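Local atomic coordinates of PAC2 family protein (Mycobacterium tuberculosis, PDB entry 2WAM), a protein that is of unknown function but belongs to the PAC2 family and represents a duplicated gene family of actinobacteria. Residues G79-L84 and L178-M183; H187-T192 and Q305-I310; M193-N198 and V235-H240; Y250-Q255 and E276-V281. One frame throughout, in Å; residues are numbered along the deposited sequence.

Contact 1. Residues G79-L84 and L178-M183; sequences GHAIRL and LGTVPM
Ile82 drives its CD1 methyl against the backbone of strand 174-183, where it rests on the main chain, 3.3 Å from Leu178 O and 3.6 Å from Gly179 CA, with Leu178 CB beside it at 3.9 Å. Thr180 completes the contact, its CG2 lying against both Ala81 and Ile82: it is 3.6 Å from Ala81 CB and 3.9 Å from Ile82 CG1. With chi1 at 76°, the threonine presents this methyl to the helix and keeps OG1 for the backbone N of Ala78, so its apolar and polar branches serve different partners. This close-fitting side is buried and held by van der Waals contact. The other side of the helix start is looser and partly exposed: His80, at the N-cap position, turns its CB away from the strand, and both His80 ND1 and Arg83 NH2 bind Asp249 OD2. The whole is alpha/beta packing, in which helix 81-92 lies on the sheet formed in part by the adjacent parallel strands 67-73 and 174-183; Ala71 of the former also touches Ile82 and Leu178, and Val239 of strand 234-242 borders Thr180.

Contact 2. Residues H187-T192 and Q305-I310; sequences HTRPIT and QYDAFI
Arg189 and Asp307 form a side-on bidentate salt bridge that ties the loop between strands 174-183 and 193-197 to helix 293-315 at the protein surface. The arginine begins over the Tyr306 ring: its CB makes a CH-pi contact with one face, although the model brings the two groups implausibly close and the exact depth is doubtful. Ile310 CG1 lies over the opposite face. CG stays over the same face as CB, above the CD2 rim, and the bend at chi2 (-66°) turns the rest of the chain toward the aspartate. CD is 3.8 Å from Tyr306 CD2 and 3.9 Å from Asp307 OD1. NE then gives its hydrogen to Asp307 OD1 at 3.2 Å, reaching the syn side somewhat out of the carboxylate plane. Arg189 NH2 donates to the syn lone pair of Asp307 OD2 at 3.1 Å in a fairly straight bond (165°). The guanidinium and carboxylate planes differ by only 20°, as a two-point grip requires. NH1 turns back to its own loop and binds Thr188 O from above the carbonyl plane, which restrains rotation of the group further; Glu303 adds a long, weak ion pair. At the far end of the tyrosine, Thr192 CG2 meets the ring edge and lies 3.6 Å from Tyr306 OH, while Thr192 OG1 binds His240; Pro190 CD is 3.9 Å from Tyr306 CE2.

Contact 3. Residues M193-N198 and V235-H240; sequences MTAHSN and VGFTVH
Met193 reaches across to Phe237 and Val239 because its CG is anti to the backbone N (chi1 -170°) and the chain then bends about the CG-SD bond (chi3 -83°). SD comes 3.9 Å from Phe237 CB and makes an oblique Met-aromatic contact with the ring, while CE turns onto Val239 CB at 3.5 Å. His196, with chi1 at 34°, folds its ring over the neighbouring strand, so that Gly236 CA lies against one face, 3.8 Å from the ring centroid. Glycine offers no side chain on this side, and the imidazole occupies the place. The ring edge carries NE2 to Thr238 OG1 in a weak hydrogen bond of 3.4 Å; ND1 binds Glu224. These groups decorate an antiparallel pair at the end of the mixed sheet, strand 193-197 being its outermost member within the chain. Thr194 with Thr238 and His196 with Gly236 are the hydrogen-bonded pairs, each with two backbone bonds, such as Thr194 N to Thr238 O at 2.8 Å. Met193, Ala195, Phe237 and Val239 share one face, where helix 251-265 packs on Phe237 and Val239. On the other face Thr194 and Thr238 lie side by side, both touching Phe335 of helix 333-343. At the outer edge the backbone of Ser197 bonds to a second subunit, and His122 of that subunit packs on His196.

Contact 4. Residues Y250-Q255 and E276-V281; sequences YPAAAQ and EAAAEV
Pro251 turns its ring toward helix 272-289 and meets it with three carbons in succession. CB sits against the backbone of Ala278, 3.6 Å from its N and 3.9 Å from its CB; CG faces Ala277, with the two side chains 4.2 Å apart at Pro251 CG and Ala277 CB; CD touches Val281 CG2 at 3.8 Å. Pro251 and Val281 pass each other at a slant. The valine uses both branches: CG1, anti to the backbone N (chi1 159°), reaches Tyr250 CD1 at 3.9 Å and also borders the proline, while CG2 touches Pro251 CD. The tyrosine ring meets CG1 obliquely, and its OH continues along the same helix to Gln282. The Ala278 methyl lies beside Ala252, the two CB atoms being 4.1 Å apart, and the extended Gln255 lays OE1 alongside the same methyl while its NE2 binds Glu259. A single water bridges the backbones by accepting from Ala252 N at 2.9 Å and donating to Ala278 O, so that an amide near the helix start and a carbonyl are both served; it lies over the Tyr250 ring face that Ala252 CB also covers. Small alanines and the compact proline ring let the backbones come near: the axes approach to 8.3 Å at 145°, the roughly antiparallel crossing of a helical hairpin, made here by helices 251-265 and 272-289.

Overall arrangement
Contacts 1 and 3, with centres about 12 Å apart, share the mixed sheet: strand 174-183 runs beside strand 234-242, and Gly179 and Val181 both pair with Val239. Contact 4 lies about 12 Å from contact 1, joined to it by Gly79 O and Tyr250 N and by alanine packing between helices 81-92 and 251-265; the centres of contacts 3 and 4 are about 20 Å apart. Contact 2 is peripheral, its centre about 22 Å from that of the chain, farther than the others, but its loop directly precedes strand 193-197 and Ile191 reaches both Val239 and Ala252. Along the chain contact 1 closes first; contacts 3 and 4 then follow in turn between the two halves of contact 2. Sheet, covering helices and peripheral helix 293-315 are thus linked into one body.

Contact 1. Residues G79-L84 and L178-M183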
loop_
_atom_site.group_PDB
_atom_site.type_symbol
_atom_site.label_atom_id
_atom_site.label_comp_id
_atom_site.label_asym_id
_atom_site.label_seq_id
_atom_site.Cartn_x
_atom_site.Cartn_y
_atom_site.Cartn_z
ATOM N N GLY A 79 35.716 20.248 -5.103
ATOM C CA GLY A 79 35.886 21.205 -4.026
ATOM C C GLY A 79 34.924 20.935 -2.886
ATOM O O GLY A 79 34.849 21.703 -1.934
ATOM N N HIS A 80 34.188 19.833 -2.987
ATOM C CA HIS A 80 33.100 19.553 -2.061
ATOM C C HIS A 80 32.195 20.775 -1.950
ATOM O O HIS A 80 31.546 20.987 -0.930
ATOM C CB HIS A 80 33.648 19.134 -0.696
ATOM C CG HIS A 80 34.597 17.971 -0.761
ATOM N ND1 HIS A 80 35.697 17.854 0.065
ATOM C CD2 HIS A 80 34.618 16.885 -1.572
ATOM C CE1 HIS A 80 36.347 16.740 -0.230
ATOM N NE2 HIS A 80 35.718 16.139 -1.224
ATOM N N ALA A 81 32.143 21.568 -3.016
ATOM C CA ALA A 81 31.478 22.870 -2.967
ATOM C C ALA A 81 29.979 22.816 -2.657
ATOM O O ALA A 81 29.455 23.719 -2.004
ATOM C CB ALA A 81 31.738 23.661 -4.242
ATOM N N ILE A 82 29.296 21.770 -3.123
ATOM C CA ILE A 82 27.869 21.609 -2.858
ATOM C C ILE A 82 27.611 21.329 -1.374
ATOM O O ILE A 82 26.749 21.953 -0.750
ATOM C CB ILE A 82 27.253 20.456 -3.666
ATOM C CG1 ILE A 82 27.676 20.505 -5.132
ATOM C CG2 ILE A 82 25.725 20.470 -3.545
ATOM C CD1 ILE A 82 26.713 21.217 -6.000
ATOM N N ARG A 83 28.340 20.372 -0.816
ATOM C CA ARG A 83 28.158 20.041 0.579
ATOM C C ARG A 83 28.409 21.292 1.426
ATOM O O ARG A 83 27.609 21.645 2.289
ATOM C CB ARG A 83 29.100 18.900 0.996
ATOM C CG ARG A 83 29.012 18.548 2.477
ATOM C CD ARG A 83 29.893 17.381 2.864
ATOM N NE ARG A 83 31.266 17.478 2.356
ATOM C CZ ARG A 83 32.279 18.086 2.984
ATOM N NH1 ARG A 83 32.098 18.692 4.155
ATOM N NH2 ARG A 83 33.487 18.087 2.435
ATOM N N LEU A 84 29.519 21.969 1.156
ATOM C CA LEU A 84 29.923 23.127 1.936
ATOM C C LEU A 84 28.899 24.256 1.904
ATOM O O LEU A 84 28.622 24.879 2.931
ATOM C CB LEU A 84 31.287 23.633 1.456
ATOM C CG LEU A 84 32.434 22.663 1.731
ATOM C CD1 LEU A 84 33.726 23.162 1.092
ATOM C CD2 LEU A 84 32.598 22.448 3.233
ATOM N N LEU A 178 22.559 24.128 -7.772
ATOM C CA LEU A 178 23.993 24.246 -7.581
ATOM C C LEU A 178 24.757 23.087 -8.222
ATOM O O LEU A 178 24.316 21.936 -8.179
ATOM C CB LEU A 178 24.327 24.335 -6.096
ATOM C CG LEU A 178 23.598 25.413 -5.295
ATOM C CD1 LEU A 178 24.289 25.627 -3.941
ATOM C CD2 LEU A 178 23.524 26.696 -6.099
ATOM N N GLY A 179 25.901 23.413 -8.822
ATOM C CA GLY A 179 26.776 22.425 -9.416
ATOM C C GLY A 179 28.258 22.768 -9.337
ATOM O O GLY A 179 28.653 23.921 -9.110
ATOM N N THR A 180 29.084 21.741 -9.510
ATOM C CA THR A 180 30.520 21.911 -9.676
ATOM C C THR A 180 30.963 21.088 -10.872
ATOM O O THR A 180 30.283 20.144 -11.291
ATOM C CB THR A 180 31.336 21.364 -8.482
ATOM O OG1 THR A 180 31.386 19.930 -8.558
ATOM C CG2 THR A 180 30.763 21.791 -7.143
ATOM N N VAL A 181 32.122 21.445 -11.407
ATOM C CA VAL A 181 32.801 20.635 -12.404
ATOM C C VAL A 181 34.282 20.978 -12.286
ATOM O O VAL A 181 34.635 22.136 -12.074
ATOM C CB VAL A 181 32.254 20.898 -13.834
ATOM C CG1 VAL A 181 32.399 22.364 -14.214
ATOM C CG2 VAL A 181 32.952 20.013 -14.857
ATOM N N PRO A 182 35.153 19.966 -12.363
ATOM C CA PRO A 182 36.593 20.253 -12.356
ATOM C C PRO A 182 36.998 20.791 -13.718
ATOM O O PRO A 182 36.487 20.296 -14.711
ATOM C CB PRO A 182 37.237 18.882 -12.120
ATOM C CG PRO A 182 36.101 17.960 -11.728
ATOM C CD PRO A 182 34.868 18.524 -12.351
ATOM N N MET A 183 37.867 21.795 -13.760
ATOM C CA MET A 183 38.333 22.357 -15.021
ATOM C C MET A 183 39.809 22.688 -14.915
ATOM O O MET A 183 40.345 22.871 -13.818
ATOM C CB MET A 183 37.551 23.623 -15.389
ATOM C CG MET A 183 36.061 23.399 -15.578
ATOM S SD MET A 183 35.657 22.540 -17.116
ATOM C CE MET A 183 35.959 23.836 -18.312
#

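Contact 2. Residues H187-T192 and Q305-I310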
loop_
_atom_site.group_PDB
_atom_site.type_symbol
_atom_site.label_atom_id
_atom_site.label_comp_id
_atom_site.label_asym_id
_atom_site.label_seq_id
_atom_site.Cartn_x
_atom_site.Cartn_y
_atom_site.Cartn_z
ATOM N N HIS A 187 43.882 27.986 -9.087
ATOM C CA HIS A 187 43.220 28.531 -7.909
ATOM C C HIS A 187 43.590 30.002 -7.717
ATOM O O HIS A 187 43.075 30.667 -6.817
ATOM C CB HIS A 187 43.599 27.730 -6.663
ATOM C CG HIS A 187 44.994 27.980 -6.188
ATOM N ND1 HIS A 187 46.077 27.261 -6.646
ATOM C CD2 HIS A 187 45.488 28.878 -5.301
ATOM C CE1 HIS A 187 47.175 27.704 -6.062
ATOM N NE2 HIS A 187 46.846 28.683 -5.240
ATOM N N THR A 188 44.483 30.500 -8.573
ATOM C CA THR A 188 45.034 31.851 -8.439
ATOM C C THR A 188 44.374 32.860 -9.365
ATOM O O THR A 188 44.840 33.989 -9.496
ATOM C CB THR A 188 46.537 31.878 -8.742
ATOM O OG1 THR A 188 46.778 31.164 -9.959
ATOM C CG2 THR A 188 47.335 31.250 -7.606
ATOM N N ARG A 189 43.291 32.448 -10.004
ATOM C CA ARG A 189 42.539 33.340 -10.870
ATOM C C ARG A 189 41.072 33.334 -10.494
ATOM O O ARG A 189 40.591 32.376 -9.903
ATOM C CB ARG A 189 42.711 32.917 -12.318
ATOM C CG ARG A 189 44.145 32.993 -12.789
ATOM C CD ARG A 189 44.645 34.420 -12.826
ATOM N NE ARG A 189 45.928 34.495 -13.516
ATOM C CZ ARG A 189 47.114 34.464 -12.915
ATOM N NH1 ARG A 189 47.200 34.371 -11.596
ATOM N NH2 ARG A 189 48.219 34.539 -13.640
ATOM N N PRO A 190 40.350 34.405 -10.849
ATOM C CA PRO A 190 38.933 34.531 -10.493
ATOM C C PRO A 190 38.137 33.264 -10.804
ATOM O O PRO A 190 38.328 32.631 -11.848
ATOM C CB PRO A 190 38.459 35.688 -11.371
ATOM C CG PRO A 190 39.675 36.513 -11.579
ATOM C CD PRO A 190 40.815 35.537 -11.668
ATOM N N ILE A 191 37.255 32.895 -9.883
ATOM C CA ILE A 191 36.454 31.703 -10.050
ATOM C C ILE A 191 35.402 31.928 -11.124
ATOM O O ILE A 191 34.637 32.884 -11.058
ATOM C CB ILE A 191 35.774 31.310 -8.741
ATOM C CG1 ILE A 191 36.798 30.721 -7.773
ATOM C CG2 ILE A 191 34.626 30.328 -9.001
ATOM C CD1 ILE A 191 36.209 30.391 -6.412
ATOM N N THR A 192 35.375 31.051 -12.121
ATOM C CA THR A 192 34.413 31.176 -13.202
ATOM C C THR A 192 33.301 30.173 -13.013
ATOM O O THR A 192 33.364 29.317 -12.130
ATOM C CB THR A 192 35.067 31.003 -14.594
ATOM O OG1 THR A 192 35.860 29.813 -14.617
ATOM C CG2 THR A 192 35.964 32.194 -14.909
ATOM N N GLN A 305 47.356 29.720 -19.661
ATOM C CA GLN A 305 46.180 29.374 -20.459
ATOM C C GLN A 305 44.979 30.247 -20.113
ATOM O O GLN A 305 44.258 30.714 -21.000
ATOM C CB GLN A 305 45.793 27.911 -20.245
ATOM C CG GLN A 305 46.819 26.902 -20.713
ATOM C CD GLN A 305 46.338 25.469 -20.543
ATOM O OE1 GLN A 305 45.786 25.099 -19.501
ATOM N NE2 GLN A 305 46.545 24.653 -21.572
ATOM N N TYR A 306 44.769 30.452 -18.817
ATOM C CA TYR A 306 43.603 31.175 -18.329
ATOM C C TYR A 306 43.623 32.638 -18.760
ATOM O O TYR A 306 42.616 33.157 -19.240
ATOM C CB TYR A 306 43.497 31.053 -16.802
ATOM C CG TYR A 306 42.332 31.796 -16.180
ATOM C CD1 TYR A 306 41.080 31.206 -16.075
ATOM C CD2 TYR A 306 42.489 33.085 -15.688
ATOM C CE1 TYR A 306 40.013 31.884 -15.497
ATOM C CE2 TYR A 306 41.431 33.770 -15.109
ATOM C CZ TYR A 306 40.193 33.169 -15.014
ATOM O OH TYR A 306 39.136 33.857 -14.436
ATOM N N ASP A 307 44.762 33.303 -18.587
ATOM C CA ASP A 307 44.898 34.694 -19.017
ATOM C C ASP A 307 44.672 34.823 -20.526
ATOM O O ASP A 307 44.039 35.775 -20.990
ATOM C CB ASP A 307 46.263 35.255 -18.610
ATOM C CG ASP A 307 46.437 35.317 -17.103
ATOM O OD1 ASP A 307 45.463 35.676 -16.407
ATOM O OD2 ASP A 307 47.542 35.002 -16.612
ATOM N N ALA A 308 45.170 33.839 -21.276
ATOM C CA ALA A 308 45.011 33.791 -22.729
ATOM C C ALA A 308 43.564 33.573 -23.175
ATOM O O ALA A 308 43.115 34.176 -24.150
ATOM C CB ALA A 308 45.914 32.721 -23.322
ATOM N N PHE A 309 42.841 32.699 -22.480
ATOM C CA PHE A 309 41.423 32.504 -22.768
ATOM C C PHE A 309 40.619 33.759 -22.433
ATOM O O PHE A 309 39.672 34.108 -23.139
ATOM C CB PHE A 309 40.860 31.306 -22.003
ATOM C CG PHE A 309 39.379 31.114 -22.188
ATOM C CD1 PHE A 309 38.885 30.479 -23.319
ATOM C CD2 PHE A 309 38.480 31.574 -21.236
ATOM C CE1 PHE A 309 37.520 30.303 -23.499
ATOM C CE2 PHE A 309 37.113 31.400 -21.410
ATOM C CZ PHE A 309 36.634 30.764 -22.544
ATOM N N ILE A 310 40.995 34.425 -21.345
ATOM C CA ILE A 310 40.382 35.697 -20.984
ATOM C C ILE A 310 40.590 36.707 -22.105
ATOM O O ILE A 310 39.629 37.176 -22.709
ATOM C CB ILE A 310 40.969 36.270 -19.681
ATOM C CG1 ILE A 310 40.523 35.441 -18.477
ATOM C CG2 ILE A 310 40.539 37.717 -19.494
ATOM C CD1 ILE A 310 40.880 36.085 -17.152
#

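Contact 3. Residues M193-N198 and V235-H240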
loop_
_atom_site.group_PDB
_atom_site.type_symbol
_atom_site.label_atom_id
_atom_site.label_comp_id
_atom_site.label_asym_id
_atom_site.label_seq_id
_atom_site.Cartn_x
_atom_site.Cartn_y
_atom_site.Cartn_z
ATOM N N MET A 193 32.289 30.260 -13.862
ATOM C CA MET A 193 31.040 29.575 -13.598
ATOM C C MET A 193 30.223 29.468 -14.873
ATOM O O MET A 193 30.181 30.413 -15.659
ATOM C CB MET A 193 30.290 30.403 -12.570
ATOM C CG MET A 193 29.078 29.773 -11.978
ATOM S SD MET A 193 28.625 30.763 -10.556
ATOM C CE MET A 193 29.725 30.062 -9.332
ATOM N N THR A 194 29.588 28.322 -15.100
ATOM C CA THR A 194 28.682 28.218 -16.243
ATOM C C THR A 194 27.199 28.229 -15.832
ATOM O O THR A 194 26.707 27.326 -15.158
ATOM C CB THR A 194 29.021 27.046 -17.215
ATOM O OG1 THR A 194 28.491 25.814 -16.728
ATOM C CG2 THR A 194 30.502 26.913 -17.399
ATOM N N ALA A 195 26.511 29.280 -16.257
ATOM C CA ALA A 195 25.124 29.519 -15.908
ATOM C C ALA A 195 24.183 28.868 -16.907
ATOM O O ALA A 195 24.478 28.796 -18.095
ATOM C CB ALA A 195 24.869 31.013 -15.864
ATOM N N HIS A 196 23.046 28.389 -16.414
ATOM C CA HIS A 196 21.964 27.937 -17.281
ATOM C C HIS A 196 20.611 28.394 -16.742
ATOM O O HIS A 196 20.428 28.563 -15.533
ATOM C CB HIS A 196 21.999 26.416 -17.530
ATOM C CG HIS A 196 22.483 25.615 -16.364
ATOM N ND1 HIS A 196 21.654 24.785 -15.639
ATOM C CD2 HIS A 196 23.711 25.505 -15.803
ATOM C CE1 HIS A 196 22.351 24.200 -14.683
ATOM N NE2 HIS A 196 23.600 24.623 -14.756
ATOM N N SER A 197 19.665 28.615 -17.646
ATOM C CA SER A 197 18.348 29.072 -17.234
ATOM C C SER A 197 17.384 28.934 -18.387
ATOM O O SER A 197 17.806 28.834 -19.535
ATOM C CB SER A 197 18.406 30.530 -16.785
ATOM O OG SER A 197 17.113 31.028 -16.514
ATOM N N ASN A 198 16.092 28.911 -18.083
ATOM C CA ASN A 198 15.097 28.958 -19.143
ATOM C C ASN A 198 14.595 30.380 -19.309
ATOM O O ASN A 198 13.589 30.629 -19.965
ATOM C CB ASN A 198 13.949 27.958 -18.924
ATOM C CG ASN A 198 13.064 28.323 -17.756
ATOM O OD1 ASN A 198 13.481 29.007 -16.830
ATOM N ND2 ASN A 198 11.835 27.843 -17.785
ATOM N N VAL A 235 16.993 28.255 -12.800
ATOM C CA VAL A 235 18.337 28.719 -13.083
ATOM C C VAL A 235 19.326 27.836 -12.325
ATOM O O VAL A 235 18.987 27.220 -11.315
ATOM C CB VAL A 235 18.510 30.245 -12.798
ATOM C CG1 VAL A 235 17.869 30.639 -11.503
ATOM C CG2 VAL A 235 19.961 30.641 -12.816
ATOM N N GLY A 236 20.539 27.737 -12.852
ATOM C CA GLY A 236 21.502 26.790 -12.343
ATOM C C GLY A 236 22.898 27.315 -12.542
ATOM O O GLY A 236 23.204 27.934 -13.554
ATOM N N PHE A 237 23.750 27.071 -11.560
ATOM C CA PHE A 237 25.122 27.540 -11.621
ATOM C C PHE A 237 26.083 26.395 -11.380
ATOM O O PHE A 237 25.996 25.691 -10.381
ATOM C CB PHE A 237 25.345 28.661 -10.610
ATOM C CG PHE A 237 24.452 29.830 -10.822
ATOM C CD1 PHE A 237 23.379 30.059 -9.976
ATOM C CD2 PHE A 237 24.667 30.695 -11.888
ATOM C CE1 PHE A 237 22.535 31.151 -10.176
ATOM C CE2 PHE A 237 23.840 31.779 -12.103
ATOM C CZ PHE A 237 22.767 32.012 -11.240
ATOM N N THR A 238 26.993 26.204 -12.316
ATOM C CA THR A 238 27.994 25.173 -12.192
ATOM C C THR A 238 29.346 25.852 -12.064
ATOM O O THR A 238 29.857 26.438 -13.015
ATOM C CB THR A 238 27.970 24.261 -13.405
ATOM O OG1 THR A 238 26.652 23.712 -13.553
ATOM C CG2 THR A 238 28.976 23.142 -13.232
ATOM N N VAL A 239 29.906 25.794 -10.865
ATOM C CA VAL A 239 31.144 26.495 -10.558
ATOM C C VAL A 239 32.365 25.668 -11.005
ATOM O O VAL A 239 32.328 24.430 -10.992
ATOM C CB VAL A 239 31.199 26.895 -9.050
ATOM C CG1 VAL A 239 31.023 25.671 -8.123
ATOM C CG2 VAL A 239 32.462 27.648 -8.728
ATOM N N HIS A 240 33.429 26.352 -11.426
ATOM C CA HIS A 240 34.630 25.669 -11.900
ATOM C C HIS A 240 35.698 25.540 -10.822
ATOM O O HIS A 240 36.155 26.534 -10.266
ATOM C CB HIS A 240 35.200 26.374 -13.127
ATOM C CG HIS A 240 34.253 26.424 -14.286
ATOM N ND1 HIS A 240 34.023 27.571 -15.011
ATOM C CD2 HIS A 240 33.466 25.469 -14.833
ATOM C CE1 HIS A 240 33.142 27.319 -15.962
ATOM N NE2 HIS A 240 32.788 26.051 -15.875
#

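Contact 4. Residues Y250-Q255 and E276-V281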
loop_
_atom_site.group_PDB
_atom_site.type_symbol
_atom_site.label_atom_id
_atom_site.label_comp_id
_atom_site.label_asym_id
_atom_site.label_seq_id
_atom_site.Cartn_x
_atom_site.Cartn_y
_atom_site.Cartn_z
ATOM N N TYR A 250 37.150 23.099 -0.786
ATOM C CA TYR A 250 37.518 24.386 -1.353
ATOM C C TYR A 250 36.382 25.384 -1.169
ATOM O O TYR A 250 35.607 25.631 -2.095
ATOM C CB TYR A 250 37.895 24.237 -2.830
ATOM C CG TYR A 250 38.649 25.427 -3.394
ATOM C CD1 TYR A 250 39.870 25.824 -2.856
ATOM C CD2 TYR A 250 38.139 26.149 -4.462
ATOM C CE1 TYR A 250 40.548 26.913 -3.362
ATOM C CE2 TYR A 250 38.815 27.236 -4.978
ATOM C CZ TYR A 250 40.014 27.616 -4.425
ATOM O OH TYR A 250 40.676 28.703 -4.949
ATOM N N PRO A 251 36.280 25.956 0.040
ATOM C CA PRO A 251 35.183 26.862 0.438
ATOM C C PRO A 251 34.978 28.048 -0.519
ATOM O O PRO A 251 33.860 28.546 -0.646
ATOM C CB PRO A 251 35.616 27.359 1.823
ATOM C CG PRO A 251 36.550 26.295 2.330
ATOM C CD PRO A 251 37.255 25.739 1.125
ATOM N N ALA A 252 36.044 28.489 -1.179
ATOM C CA ALA A 252 35.946 29.569 -2.153
ATOM C C ALA A 252 34.874 29.270 -3.188
ATOM O O ALA A 252 34.092 30.144 -3.555
ATOM C CB ALA A 252 37.289 29.794 -2.837
ATOM N N ALA A 253 34.842 28.027 -3.656
ATOM C CA ALA A 253 33.894 27.638 -4.685
ATOM C C ALA A 253 32.453 27.624 -4.150
ATOM O O ALA A 253 31.516 27.966 -4.876
ATOM C CB ALA A 253 34.284 26.303 -5.283
ATOM N N ALA A 254 32.288 27.258 -2.879
ATOM C CA ALA A 254 30.986 27.339 -2.210
ATOM C C ALA A 254 30.564 28.801 -2.036
ATOM O O ALA A 254 29.422 29.170 -2.292
ATOM C CB ALA A 254 31.025 26.633 -0.857
ATOM N N GLN A 255 31.496 29.640 -1.610
ATOM C CA GLN A 255 31.203 31.061 -1.498
ATOM C C GLN A 255 30.760 31.662 -2.844
ATOM O O GLN A 255 29.774 32.395 -2.911
ATOM C CB GLN A 255 32.399 31.807 -0.925
ATOM C CG GLN A 255 32.185 33.287 -0.847
ATOM C CD GLN A 255 33.447 34.026 -0.464
ATOM O OE1 GLN A 255 34.424 33.430 -0.009
ATOM N NE2 GLN A 255 33.431 35.333 -0.644
ATOM N N GLU A 276 36.027 33.499 5.397
ATOM C CA GLU A 276 37.180 33.291 6.256
ATOM C C GLU A 276 37.782 31.924 5.980
ATOM O O GLU A 276 38.992 31.791 5.792
ATOM C CB GLU A 276 36.786 33.406 7.728
ATOM C CG GLU A 276 37.965 33.454 8.674
ATOM C CD GLU A 276 38.733 34.770 8.597
ATOM O OE1 GLU A 276 39.619 34.986 9.458
ATOM O OE2 GLU A 276 38.453 35.586 7.688
ATOM N N ALA A 277 36.930 30.906 5.933
ATOM C CA ALA A 277 37.409 29.557 5.678
ATOM C C ALA A 277 38.050 29.472 4.297
ATOM O O ALA A 277 39.102 28.851 4.134
ATOM C CB ALA A 277 36.286 28.549 5.835
ATOM N N ALA A 278 37.419 30.104 3.309
ATOM C CA ALA A 278 37.953 30.138 1.949
ATOM C C ALA A 278 39.362 30.728 1.926
ATOM O O ALA A 278 40.281 30.187 1.307
ATOM C CB ALA A 278 37.041 30.953 1.051
ATOM N N ALA A 279 39.522 31.853 2.604
ATOM C CA ALA A 279 40.806 32.523 2.638
ATOM C C ALA A 279 41.870 31.634 3.282
ATOM O O ALA A 279 42.977 31.487 2.758
ATOM C CB ALA A 279 40.681 33.851 3.367
ATOM N N GLU A 280 41.528 31.038 4.419
ATOM C CA GLU A 280 42.455 30.170 5.128
ATOM C C GLU A 280 42.930 29.020 4.246
ATOM O O GLU A 280 44.134 28.732 4.184
ATOM C CB GLU A 280 41.820 29.649 6.411
ATOM C CG GLU A 280 42.574 28.508 7.063
ATOM C CD GLU A 280 42.168 28.315 8.511
ATOM O OE1 GLU A 280 41.477 29.210 9.053
ATOM O OE2 GLU A 280 42.543 27.278 9.104
ATOM N N VAL A 281 41.982 28.377 3.561
ATOM C CA VAL A 281 42.286 27.290 2.634
ATOM C C VAL A 281 43.106 27.775 1.444
ATOM O O VAL A 281 44.079 27.136 1.047
ATOM C CB VAL A 281 41.005 26.606 2.126
ATOM C CG1 VAL A 281 41.267 25.845 0.810
ATOM C CG2 VAL A 281 40.436 25.688 3.205
HETATM O O HOH W 1 38.910 28.239 -0.657
#